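PDB 5LO9: cytochrome C from Marichromatium purpuratum 984, which probably carries electrons through four c-type hemes and, as a thiosulfate dehydrogenase (TsdBA), interconverts thiosulfate and tetrathionate. Local coordinates for residues 483-488 / 498-503; 430-435 / 509-514; 14-19 / 74-79; 53-58 / 64-69. One frame throughout, in Å; residues are numbered along the deposited sequence.

From the N terminus, segment 14-19 opens the first long loop, which closes when helix 74-86 returns to it in interaction 3. Within that loop lies the shorter one of interaction 4, where helix 45-57 meets the start of helix 66-71; W68 packs on V19, so the two contacts touch inside one cytochrome c domain. Far along the chain, 430-435 opens a second long loop, closed by 509-514 in interaction 2. It encloses interaction 1, where 498-503 turns back on helix 485-492, and backbone hydrogen bonds of G501 and E502 to L511 join the two. No loops cross. Interactions 2 and 4 lie on opposite sides of the chain's centre, nearest atoms about 28 Å apart.

Interaction 1: 483-488 / 498-503; sequences GSVERT and DLYGEP
Y500 reaches V485 and T488 from a loop that is shaped first by D498, whose OD2 accepts from Y500 N (3.1 Å), met nearly along the C-O axis, in an Asx turn. L499 then starts a type II turn, closed by E502 N bonding to L499 O. At Y500 the ring carbon CG lies anti to the backbone N (chi1 -174°), which carries the ring out to the first turn of helix 485-492. Its CE2 edge meets V485 O near the ring plane at 3.7 Å, while T488 CG2 comes in obliquely, 3.5 Å from Y500 OH. That hydroxyl is hydrogen-bonded to Q477, and H493 stacks on the ring. G501 follows with positive phi, its CA 3.8 Å from V485 CG1. One residue before V485, S484 holds the N-cap, its OG accepting from R487 N at 3.0 Å. A leucine in place of Y500 would probably leave Q477 OE1 without its hydroxyl mate and open a gap beside T488 CG2. With no hydrogen bond between the segments, this contact of helix start and C-terminal loop rests on van der Waals packing, in which the ring edge meets a carbonyl oxygen and a methyl meets the hydroxyl that Q477 satisfies.

Interaction 2: 430-435 / 509-514; sequences YNWGAG and AVLGQG. With HEC (heme c), chain E; THJ (thiosulfate), chain J; EDO (1,2-ethanediol), chain Y.
W432 lays one face of its indole against the backbone of G512, whose CA sits 4.1 Å from the centroid of the five-membered ring and 24° off the normal, a CH-pi contact displaced toward the rim. The benzo side of the ring runs on to L511: L511 CB lies 4.0 Å from W432 CZ2, approaching obliquely, and the two side chains cross at about a right angle. The indole N-H end is held by E474, since W432 NE1 is hydrogen-bonded to E474 OE1, while the other carboxylate oxygen takes the backbone N of G512 and of Q513. One acid thus clasps both sides of the contact. W432 itself stands in a type I turn from N431 to A434, reinforced by an Asx turn in which N431 OD1 accepts from G433 N at 2.8 Å. The turn borders the heme and its thiosulfate: before it, Y430 CD2 is 3.4 Å from heme c CBC, and after it G435 N makes a weak bond of 3.4 Å to thiosulfate O2, with A434 also lining that pocket. S334 gives the thiosulfate a further hydrogen bond. On the C-terminal strip, the side chain of Q513 bends at chi2 and folds back along its own segment, where Q513 NE2 donates to V510 O at 3.0 Å, the acceptor lying close to the amide plane.

Interaction 3: 14-19 / 74-79; sequences AARGIV and PVDIAA
R16 and D76 come together because R16 CG lies anti to its carbonyl carbon (chi1 -46°) and the extended start of the chain brings CD up to D76; a bend at chi3 (80°) then sets NE alongside it, while D76 CG, likewise anti to its own carbonyl carbon, points the carboxylate back at the loop. The meeting is loose: R16 NE stands 3.9 Å from D76 OD2, a long salt bridge, with R16 CD equally near. Guanidinium and carboxylate planes are 76° apart, and OD2 stands clear of the guanidinium plane, so the charges attract without an N-H aimed at it. Deeper in, I18 CD1 comes up to the same oxygen at 4.2 Å, with L8 of helix 2-10 packed against both I18 and D76. The other carboxylate oxygen, OD1, forms a salt bridge with R4 NE, the stronger polar tie of D76; the carboxylate thus has two arginines as neighbours, one of them distant, which probably favours the ionised form. The loop is shaped by a type I turn, G17 N bonding to A14 O at 2.9 Å, continued into a G1 beta bulge in which G17 and I18 face D13. The arrangement is that of a cytochrome c domain, in which the loop just before the heme-binding cysteines C21 and C24 lies beside helix 74-86 and, through I18 on L8, beside helix 2-10.

Interaction 4: 53-58 / 64-69; sequences ERFRAG and VMSPWA. With HEC (heme c), chain C; PGO (S-1,2-propanediol), chain I.
F55 leaves helix 45-57 with its CB against A69 CB (3.6 Å) and runs from there to the heme. Beyond CG, CD1 meets S66 OG at the ring edge, 3.5 Å away and near the plane. CE1 and CE2 flank the approach of M65, and CZ touches M65 CG at 3.6 Å. This methylene stands over one ring face, 4.0 Å from the centroid and 24° off the normal, a CH-pi contact; the edge at CZ also faces heme c O1D. M65 CG is anti to the backbone N (chi1 178°), and a bend at chi2 then turns SD to the iron, bound at 2.3 Å opposite H25. Alongside, R56 NH1 donates to A69 O at 2.9 Å, lying in the carbonyl plane with the oxygen in the guanidinium plane, and also bonds L72 O. An alanine in place of F55 would keep the contact with A69 CB but probably open a gap beside M65 CG and S66 OG, leaving the M65 methylene without the ring that backs it. The contact therefore pairs an apolar backing for the axial methionine with an arginine that grips two carbonyl oxygens, joining helix 45-57 to the ligand-bearing segment.

Interaction 1: 483-488 / 498-503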
# COMPACT_ATOMS: atom_id res chain seq x y z
N GLY A 483 -13.07 3.57 -32.09
CA GLY A 483 -13.42 4.10 -33.36
C GLY A 483 -14.92 4.24 -33.60
O GLY A 483 -15.34 5.18 -34.30
N SER A 484 -15.74 3.37 -32.98
CA SER A 484 -17.20 3.44 -33.09
C SER A 484 -17.83 3.82 -31.75
O SER A 484 -17.63 3.14 -30.75
CB SER A 484 -17.78 2.10 -33.53
OG SER A 484 -19.13 1.96 -33.08
N VAL A 485 -18.68 4.85 -31.77
CA VAL A 485 -19.39 5.25 -30.56
C VAL A 485 -20.33 4.15 -30.07
O VAL A 485 -20.34 3.82 -28.88
CB VAL A 485 -20.14 6.57 -30.82
CG1 VAL A 485 -21.09 6.89 -29.67
CG2 VAL A 485 -19.14 7.69 -31.01
N GLU A 486 -21.14 3.56 -30.96
CA GLU A 486 -22.03 2.47 -30.53
C GLU A 486 -21.24 1.33 -29.88
O GLU A 486 -21.60 0.81 -28.81
CB GLU A 486 -22.85 1.92 -31.71
CG GLU A 486 -24.35 2.29 -31.69
CD GLU A 486 -25.21 1.62 -32.80
OE1 GLU A 486 -24.67 1.01 -33.73
OE2 GLU A 486 -26.46 1.72 -32.74
N ARG A 487 -20.15 0.92 -30.51
CA ARG A 487 -19.45 -0.23 -29.96
C ARG A 487 -18.87 0.12 -28.59
O ARG A 487 -19.13 -0.58 -27.60
CB ARG A 487 -18.39 -0.69 -30.96
CG ARG A 487 -17.74 -2.00 -30.61
CD ARG A 487 -18.77 -3.10 -30.34
NE ARG A 487 -18.11 -4.39 -30.17
CZ ARG A 487 -18.53 -5.37 -29.37
NH1 ARG A 487 -19.65 -5.22 -28.65
NH2 ARG A 487 -17.82 -6.49 -29.29
N THR A 488 -18.14 1.24 -28.49
CA THR A 488 -17.59 1.68 -27.21
C THR A 488 -18.70 1.86 -26.18
O THR A 488 -18.50 1.62 -24.98
CB THR A 488 -16.81 2.99 -27.40
OG1 THR A 488 -15.66 2.79 -28.23
CG2 THR A 488 -16.31 3.55 -26.08
N ASP A 498 -25.46 6.65 -17.69
CA ASP A 498 -24.30 6.96 -18.52
C ASP A 498 -24.88 7.43 -19.85
O ASP A 498 -25.54 6.66 -20.56
CB ASP A 498 -23.37 5.73 -18.67
CG ASP A 498 -21.98 6.09 -19.20
OD1 ASP A 498 -20.91 5.47 -18.81
OD2 ASP A 498 -21.97 7.03 -20.02
N LEU A 499 -24.66 8.69 -20.19
CA LEU A 499 -25.25 9.24 -21.40
C LEU A 499 -24.35 9.10 -22.61
O LEU A 499 -24.72 9.57 -23.69
CB LEU A 499 -25.61 10.72 -21.22
CG LEU A 499 -26.41 11.10 -19.99
CD1 LEU A 499 -26.78 12.61 -20.01
CD2 LEU A 499 -27.61 10.25 -19.85
N TYR A 500 -23.19 8.48 -22.46
CA TYR A 500 -22.32 8.23 -23.61
C TYR A 500 -23.09 7.41 -24.63
O TYR A 500 -23.69 6.38 -24.29
CB TYR A 500 -21.05 7.51 -23.15
CG TYR A 500 -20.00 7.31 -24.22
CD1 TYR A 500 -18.91 8.17 -24.32
CD2 TYR A 500 -20.11 6.28 -25.16
CE1 TYR A 500 -17.92 8.00 -25.32
CE2 TYR A 500 -19.12 6.09 -26.16
CZ TYR A 500 -18.04 6.95 -26.23
OH TYR A 500 -17.07 6.79 -27.21
N GLY A 501 -23.10 7.88 -25.87
CA GLY A 501 -23.79 7.22 -26.95
C GLY A 501 -25.23 7.66 -27.17
O GLY A 501 -25.75 7.46 -28.28
N GLU A 502 -25.89 8.20 -26.14
CA GLU A 502 -27.25 8.70 -26.29
C GLU A 502 -27.27 9.91 -27.25
O GLU A 502 -26.29 10.66 -27.35
CB GLU A 502 -27.84 9.13 -24.94
CG GLU A 502 -27.88 8.05 -23.87
CD GLU A 502 -28.80 6.90 -24.20
OE1 GLU A 502 -29.72 7.08 -25.03
OE2 GLU A 502 -28.58 5.80 -23.62
N PRO A 503 -28.51 10.15 -28.03
CA PRO A 503 -28.58 11.22 -29.04
C PRO A 503 -28.99 12.56 -28.45
O PRO A 503 -30.04 13.10 -28.77
CB PRO A 503 -29.62 10.67 -30.01
CG PRO A 503 -30.52 9.93 -29.18
CD PRO A 503 -29.76 9.37 -28.01

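Interaction 2: 430-435 / 509-514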
# COMPACT_ATOMS: atom_id res chain seq x y z
N TYR A 430 -12.64 16.54 -17.35
CA TYR A 430 -12.41 15.10 -17.30
C TYR A 430 -13.01 14.44 -18.52
O TYR A 430 -13.97 14.95 -19.12
CB TYR A 430 -13.03 14.51 -16.03
CG TYR A 430 -14.47 14.91 -15.76
CD1 TYR A 430 -15.54 14.19 -16.33
CD2 TYR A 430 -14.77 15.98 -14.93
CE1 TYR A 430 -16.86 14.52 -16.07
CE2 TYR A 430 -16.12 16.33 -14.65
CZ TYR A 430 -17.14 15.59 -15.23
OH TYR A 430 -18.45 15.91 -14.98
N ASN A 431 -12.46 13.27 -18.90
CA ASN A 431 -12.86 12.66 -20.16
C ASN A 431 -14.01 11.68 -19.93
O ASN A 431 -14.51 11.50 -18.81
CB ASN A 431 -11.64 12.05 -20.90
CG ASN A 431 -11.09 10.72 -20.31
OD1 ASN A 431 -11.81 9.86 -19.76
ND2 ASN A 431 -9.78 10.52 -20.53
N TRP A 432 -14.47 11.05 -21.03
CA TRP A 432 -15.70 10.27 -21.02
C TRP A 432 -15.56 8.95 -20.29
O TRP A 432 -16.57 8.25 -20.10
CB TRP A 432 -16.16 10.00 -22.45
CG TRP A 432 -17.05 11.05 -23.08
CD1 TRP A 432 -16.72 11.92 -24.09
CD2 TRP A 432 -18.41 11.31 -22.75
NE1 TRP A 432 -17.80 12.70 -24.41
CE2 TRP A 432 -18.85 12.35 -23.60
CE3 TRP A 432 -19.29 10.78 -21.83
CZ2 TRP A 432 -20.13 12.87 -23.53
CZ3 TRP A 432 -20.57 11.29 -21.76
CH2 TRP A 432 -20.98 12.32 -22.61
N GLY A 433 -14.35 8.59 -19.87
CA GLY A 433 -14.16 7.39 -19.10
C GLY A 433 -14.14 7.65 -17.61
O GLY A 433 -14.16 6.70 -16.83
N ALA A 434 -14.10 8.92 -17.21
CA ALA A 434 -13.99 9.25 -15.78
C ALA A 434 -15.31 9.01 -15.07
O ALA A 434 -16.39 9.24 -15.63
CB ALA A 434 -13.57 10.70 -15.58
N GLY A 435 -15.21 8.51 -13.83
CA GLY A 435 -16.39 8.22 -13.04
C GLY A 435 -17.33 9.40 -12.90
O GLY A 435 -18.55 9.21 -12.81
N ALA A 509 -27.05 14.85 -32.32
CA ALA A 509 -25.95 13.93 -32.56
C ALA A 509 -25.66 13.11 -31.31
O ALA A 509 -25.89 13.56 -30.18
CB ALA A 509 -24.66 14.66 -32.95
N VAL A 510 -25.13 11.90 -31.52
CA VAL A 510 -24.82 11.06 -30.37
C VAL A 510 -23.69 11.69 -29.57
O VAL A 510 -22.75 12.27 -30.13
CB VAL A 510 -24.48 9.62 -30.77
CG1 VAL A 510 -25.64 9.07 -31.54
CG2 VAL A 510 -23.18 9.57 -31.55
N LEU A 511 -23.84 11.62 -28.25
CA LEU A 511 -22.77 12.01 -27.35
C LEU A 511 -21.67 10.97 -27.40
O LEU A 511 -21.92 9.77 -27.52
CB LEU A 511 -23.30 12.12 -25.91
CG LEU A 511 -24.19 13.31 -25.57
CD1 LEU A 511 -24.84 13.23 -24.20
CD2 LEU A 511 -23.32 14.55 -25.66
N GLY A 512 -20.44 11.45 -27.29
CA GLY A 512 -19.32 10.55 -27.15
C GLY A 512 -18.37 10.62 -28.32
O GLY A 512 -17.65 9.66 -28.58
N GLN A 513 -18.33 11.79 -28.98
CA GLN A 513 -17.46 12.05 -30.11
C GLN A 513 -16.17 12.78 -29.74
O GLN A 513 -15.20 12.70 -30.50
CB GLN A 513 -18.20 12.90 -31.14
CG GLN A 513 -19.65 12.51 -31.24
CD GLN A 513 -20.13 12.40 -32.65
OE1 GLN A 513 -19.39 12.65 -33.61
NE2 GLN A 513 -21.39 12.00 -32.79
N GLY A 514 -16.13 13.43 -28.59
CA GLY A 514 -14.94 14.18 -28.20
C GLY A 514 -14.94 15.60 -28.71
O GLY A 514 -15.98 16.20 -28.99
FE HEC E . -10.24 10.40 -7.95
CHA HEC E . -12.02 7.69 -6.60
CHB HEC E . -7.32 9.33 -6.35
CHC HEC E . -8.41 12.98 -9.52
CHD HEC E . -13.18 11.69 -9.18
NA HEC E . -9.78 8.80 -6.70
C1A HEC E . -10.61 7.85 -6.30
C2A HEC E . -9.96 6.84 -5.42
C3A HEC E . -8.59 7.31 -5.34
C4A HEC E . -8.57 8.55 -6.17
CMA HEC E . -7.49 6.70 -4.56
CAA HEC E . -10.61 5.65 -4.76
CBA HEC E . -11.51 6.14 -3.63
CGA HEC E . -12.08 4.99 -2.82
O1A HEC E . -12.53 5.26 -1.69
O2A HEC E . -12.09 3.82 -3.31
NB HEC E . -8.26 11.05 -7.95
C1B HEC E . -7.25 10.48 -7.25
C2B HEC E . -5.96 11.14 -7.47
C3B HEC E . -6.28 12.21 -8.41
C4B HEC E . -7.73 12.05 -8.65
CMB HEC E . -4.65 10.82 -6.84
CAB HEC E . -5.34 13.20 -9.00
CBB HEC E . -4.34 12.43 -9.86
NC HEC E . -10.71 12.04 -9.16
C1C HEC E . -9.87 12.95 -9.66
C2C HEC E . -10.56 14.03 -10.40
C3C HEC E . -11.97 13.64 -10.31
C4C HEC E . -11.94 12.40 -9.50
CMC HEC E . -9.91 15.21 -11.09
CAC HEC E . -13.22 14.33 -10.82
CBC HEC E . -13.11 14.69 -12.27
ND HEC E . -12.23 9.77 -7.90
C1D HEC E . -13.24 10.42 -8.46
C2D HEC E . -14.54 9.75 -8.25
C3D HEC E . -14.23 8.53 -7.48
C4D HEC E . -12.75 8.68 -7.34
CMD HEC E . -15.84 10.25 -8.77
CAD HEC E . -15.14 7.44 -6.96
CBD HEC E . -15.99 6.72 -8.02
CGD HEC E . -15.27 5.92 -9.13
O1D HEC E . -14.35 6.43 -9.85
O2D HEC E . -15.65 4.74 -9.33
S1 THJ J . -11.37 7.55 -11.89
O1 THJ J . -10.56 6.32 -12.16
O2 THJ J . -12.83 7.22 -11.73
O3 THJ J . -11.28 8.42 -13.09
S2 THJ J . -10.68 8.51 -10.47
C1 EDO Y . -17.06 9.89 -34.05
O1 EDO Y . -17.68 10.12 -35.31
C2 EDO Y . -15.57 9.71 -34.31
O2 EDO Y . -14.85 10.67 -33.53

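Interaction 3: 14-19 / 74-79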
# COMPACT_ATOMS: atom_id res chain seq x y z
N ALA A 14 -13.22 70.15 -10.27
CA ALA A 14 -13.71 71.23 -9.40
C ALA A 14 -15.13 71.66 -9.78
O ALA A 14 -15.98 71.87 -8.91
CB ALA A 14 -12.75 72.43 -9.43
N ALA A 15 -15.40 71.80 -11.08
CA ALA A 15 -16.71 72.24 -11.53
C ALA A 15 -17.82 71.38 -10.92
O ALA A 15 -18.71 71.90 -10.25
CB ALA A 15 -16.75 72.18 -13.07
N ARG A 16 -17.75 70.07 -11.13
CA ARG A 16 -18.74 69.11 -10.61
C ARG A 16 -18.59 68.86 -9.10
O ARG A 16 -19.36 68.07 -8.54
CB ARG A 16 -18.63 67.76 -11.34
CG ARG A 16 -18.54 67.73 -12.89
CD ARG A 16 -18.74 66.28 -13.41
NE ARG A 16 -20.18 65.99 -13.42
CZ ARG A 16 -21.04 66.24 -14.42
NH1 ARG A 16 -20.65 66.77 -15.58
NH2 ARG A 16 -22.34 65.94 -14.24
N GLY A 17 -17.63 69.50 -8.44
CA GLY A 17 -17.43 69.32 -7.01
C GLY A 17 -16.97 67.93 -6.63
O GLY A 17 -17.46 67.37 -5.64
N ILE A 18 -16.03 67.38 -7.38
CA ILE A 18 -15.52 66.03 -7.17
C ILE A 18 -14.03 66.15 -6.86
O ILE A 18 -13.27 66.70 -7.66
CB ILE A 18 -15.76 65.14 -8.39
CG1 ILE A 18 -17.24 64.82 -8.54
CG2 ILE A 18 -14.96 63.84 -8.26
CD1 ILE A 18 -17.59 64.13 -9.84
N VAL A 19 -13.63 65.65 -5.69
CA VAL A 19 -12.22 65.67 -5.30
C VAL A 19 -11.46 64.58 -6.03
O VAL A 19 -12.03 63.60 -6.52
CB VAL A 19 -12.03 65.52 -3.77
CG1 VAL A 19 -12.69 66.62 -3.03
CG2 VAL A 19 -12.58 64.19 -3.30
N PRO A 74 -22.86 58.03 -14.31
CA PRO A 74 -22.52 56.73 -14.92
C PRO A 74 -21.30 56.77 -15.82
O PRO A 74 -20.42 55.90 -15.71
CB PRO A 74 -23.79 56.39 -15.70
CG PRO A 74 -24.87 57.09 -14.95
CD PRO A 74 -24.27 58.35 -14.39
N VAL A 75 -21.18 57.78 -16.69
CA VAL A 75 -20.01 57.88 -17.56
C VAL A 75 -18.74 58.06 -16.72
O VAL A 75 -17.69 57.48 -17.03
CB VAL A 75 -20.20 59.00 -18.61
CG1 VAL A 75 -20.39 60.36 -17.96
CG2 VAL A 75 -19.06 59.07 -19.55
N ASP A 76 -18.82 58.83 -15.62
CA ASP A 76 -17.68 58.99 -14.71
C ASP A 76 -17.28 57.65 -14.08
O ASP A 76 -16.09 57.34 -13.95
CB ASP A 76 -18.03 60.02 -13.62
CG ASP A 76 -17.96 61.50 -14.11
OD1 ASP A 76 -17.24 61.79 -15.10
OD2 ASP A 76 -18.61 62.39 -13.48
N ILE A 77 -18.27 56.87 -13.63
CA ILE A 77 -18.03 55.55 -13.04
C ILE A 77 -17.23 54.68 -13.99
O ILE A 77 -16.15 54.16 -13.67
CB ILE A 77 -19.38 54.89 -12.66
CG1 ILE A 77 -20.03 55.59 -11.46
CG2 ILE A 77 -19.23 53.46 -12.31
CD1 ILE A 77 -21.46 55.18 -11.21
N ALA A 78 -17.74 54.51 -15.21
CA ALA A 78 -17.03 53.68 -16.17
C ALA A 78 -15.61 54.19 -16.46
O ALA A 78 -14.68 53.39 -16.59
CB ALA A 78 -17.85 53.60 -17.42
N ALA A 79 -15.41 55.50 -16.49
CA ALA A 79 -14.07 56.00 -16.79
C ALA A 79 -13.09 55.66 -15.68
O ALA A 79 -11.99 55.17 -15.97
CB ALA A 79 -14.08 57.51 -16.98

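Interaction 4: 53-58 / 64-69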
# COMPACT_ATOMS: atom_id res chain seq x y z
N GLU A 53 -21.43 51.05 -7.43
CA GLU A 53 -22.87 50.94 -7.46
C GLU A 53 -23.41 50.32 -6.19
O GLU A 53 -24.56 50.60 -5.81
CB GLU A 53 -23.31 50.15 -8.70
CG GLU A 53 -23.32 50.99 -9.98
CD GLU A 53 -23.35 50.17 -11.30
OE1 GLU A 53 -23.50 48.92 -11.26
OE2 GLU A 53 -23.22 50.78 -12.40
N ARG A 54 -22.61 49.48 -5.50
CA ARG A 54 -23.06 48.96 -4.21
C ARG A 54 -23.24 50.08 -3.21
O ARG A 54 -24.22 50.11 -2.47
CB ARG A 54 -22.07 47.94 -3.63
CG ARG A 54 -22.05 46.60 -4.32
CD ARG A 54 -21.93 45.43 -3.36
NE ARG A 54 -21.48 44.26 -4.08
CZ ARG A 54 -22.26 43.53 -4.87
NH1 ARG A 54 -23.54 43.85 -5.06
NH2 ARG A 54 -21.77 42.49 -5.50
N PHE A 55 -22.27 51.01 -3.17
CA PHE A 55 -22.37 52.18 -2.31
C PHE A 55 -23.65 52.95 -2.63
O PHE A 55 -24.39 53.34 -1.73
CB PHE A 55 -21.15 53.07 -2.53
CG PHE A 55 -19.93 52.67 -1.79
CD1 PHE A 55 -19.83 52.87 -0.44
CD2 PHE A 55 -18.83 52.15 -2.47
CE1 PHE A 55 -18.69 52.54 0.24
CE2 PHE A 55 -17.68 51.80 -1.80
CZ PHE A 55 -17.60 51.98 -0.45
N ARG A 56 -23.93 53.14 -3.92
CA ARG A 56 -25.08 53.92 -4.36
C ARG A 56 -26.41 53.25 -4.01
O ARG A 56 -27.40 53.95 -3.78
CB ARG A 56 -24.97 54.15 -5.86
CG ARG A 56 -23.85 55.13 -6.16
CD ARG A 56 -23.36 54.99 -7.53
NE ARG A 56 -24.25 55.46 -8.60
CZ ARG A 56 -24.24 56.68 -9.10
NH1 ARG A 56 -23.41 57.58 -8.60
NH2 ARG A 56 -25.03 57.01 -10.11
N ALA A 57 -26.43 51.93 -4.00
CA ALA A 57 -27.60 51.11 -3.70
C ALA A 57 -27.83 50.88 -2.20
O ALA A 57 -28.89 50.37 -1.81
CB ALA A 57 -27.44 49.77 -4.42
N GLY A 58 -26.86 51.22 -1.35
CA GLY A 58 -26.99 50.97 0.06
C GLY A 58 -26.55 49.61 0.52
O GLY A 58 -26.73 49.29 1.69
N VAL A 64 -17.04 58.20 4.72
CA VAL A 64 -16.05 58.89 3.89
C VAL A 64 -16.29 58.65 2.41
O VAL A 64 -16.12 59.55 1.60
CB VAL A 64 -14.63 58.47 4.28
CG1 VAL A 64 -13.62 59.02 3.26
CG2 VAL A 64 -14.33 58.97 5.64
N MET A 65 -16.61 57.42 2.02
CA MET A 65 -16.60 57.11 0.60
C MET A 65 -17.96 57.25 -0.04
O MET A 65 -18.05 57.73 -1.18
CB MET A 65 -16.05 55.69 0.39
CG MET A 65 -16.02 55.21 -1.07
SD MET A 65 -14.99 56.23 -2.14
CE MET A 65 -15.95 55.93 -3.60
N SER A 66 -19.04 56.88 0.65
CA SER A 66 -20.38 56.95 0.07
C SER A 66 -20.69 58.26 -0.64
O SER A 66 -21.40 58.22 -1.66
CB SER A 66 -21.42 56.67 1.15
OG SER A 66 -21.75 55.27 1.23
N PRO A 67 -20.26 59.43 -0.15
CA PRO A 67 -20.60 60.67 -0.86
C PRO A 67 -19.88 60.82 -2.18
O PRO A 67 -20.47 61.31 -3.15
CB PRO A 67 -20.16 61.76 0.12
CG PRO A 67 -20.13 61.11 1.40
CD PRO A 67 -19.64 59.73 1.14
N TRP A 68 -18.62 60.40 -2.26
CA TRP A 68 -17.94 60.45 -3.55
C TRP A 68 -18.51 59.43 -4.53
O TRP A 68 -18.54 59.69 -5.73
CB TRP A 68 -16.46 60.23 -3.36
CG TRP A 68 -15.95 61.14 -2.35
CD1 TRP A 68 -15.39 60.84 -1.15
CD2 TRP A 68 -15.98 62.56 -2.44
NE1 TRP A 68 -15.04 61.99 -0.49
CE2 TRP A 68 -15.40 63.06 -1.26
CE3 TRP A 68 -16.44 63.46 -3.41
CZ2 TRP A 68 -15.26 64.43 -1.03
CZ3 TRP A 68 -16.29 64.81 -3.17
CH2 TRP A 68 -15.71 65.28 -1.99
N ALA A 69 -19.03 58.32 -4.02
CA ALA A 69 -19.68 57.38 -4.91
C ALA A 69 -20.99 57.93 -5.45
O ALA A 69 -21.38 57.55 -6.56
CB ALA A 69 -19.91 56.07 -4.19
FE HEC C . -12.78 55.68 -2.51
CHA HEC C . -13.43 52.55 -1.10
CHB HEC C . -13.41 54.37 -5.73
CHC HEC C . -12.49 58.90 -3.88
CHD HEC C . -11.91 56.95 0.66
NA HEC C . -13.32 53.81 -3.29
C1A HEC C . -13.52 52.69 -2.56
C2A HEC C . -13.91 51.51 -3.40
C3A HEC C . -13.91 52.07 -4.75
C4A HEC C . -13.52 53.49 -4.57
CMA HEC C . -14.23 51.32 -5.99
CAA HEC C . -14.23 50.08 -3.00
CBA HEC C . -12.93 49.31 -3.12
CGA HEC C . -13.04 47.80 -3.08
O1A HEC C . -11.97 47.16 -2.94
O2A HEC C . -14.14 47.23 -3.18
NB HEC C . -12.91 56.47 -4.43
C1B HEC C . -13.15 55.79 -5.56
C2B HEC C . -13.17 56.65 -6.75
C3B HEC C . -12.91 57.99 -6.21
C4B HEC C . -12.77 57.77 -4.77
CMB HEC C . -13.39 56.22 -8.15
CAB HEC C . -12.84 59.28 -6.97
CBB HEC C . -14.17 59.48 -7.69
NC HEC C . -12.28 57.56 -1.75
C1C HEC C . -12.24 58.70 -2.44
C2C HEC C . -11.84 59.85 -1.60
C3C HEC C . -11.66 59.28 -0.27
C4C HEC C . -11.95 57.85 -0.49
CMC HEC C . -11.67 61.26 -2.05
CAC HEC C . -11.26 59.94 1.02
CBC HEC C . -12.12 61.12 1.32
ND HEC C . -12.70 54.90 -0.58
C1D HEC C . -12.34 55.56 0.53
C2D HEC C . -12.37 54.73 1.74
C3D HEC C . -12.81 53.43 1.25
C4D HEC C . -13.00 53.65 -0.21
CMD HEC C . -12.05 55.12 3.14
CAD HEC C . -13.08 52.22 2.10
CBD HEC C . -14.61 52.20 2.20
CGD HEC C . -15.10 51.06 3.05
O1D HEC C . -16.23 50.54 2.82
O2D HEC C . -14.34 50.72 3.97
C1 PGO I . -25.13 42.26 -8.58
C2 PGO I . -24.16 41.11 -8.26
C3 PGO I . -24.42 40.57 -6.83
O1 PGO I . -25.65 42.78 -7.32
O2 PGO I . -22.77 41.49 -8.41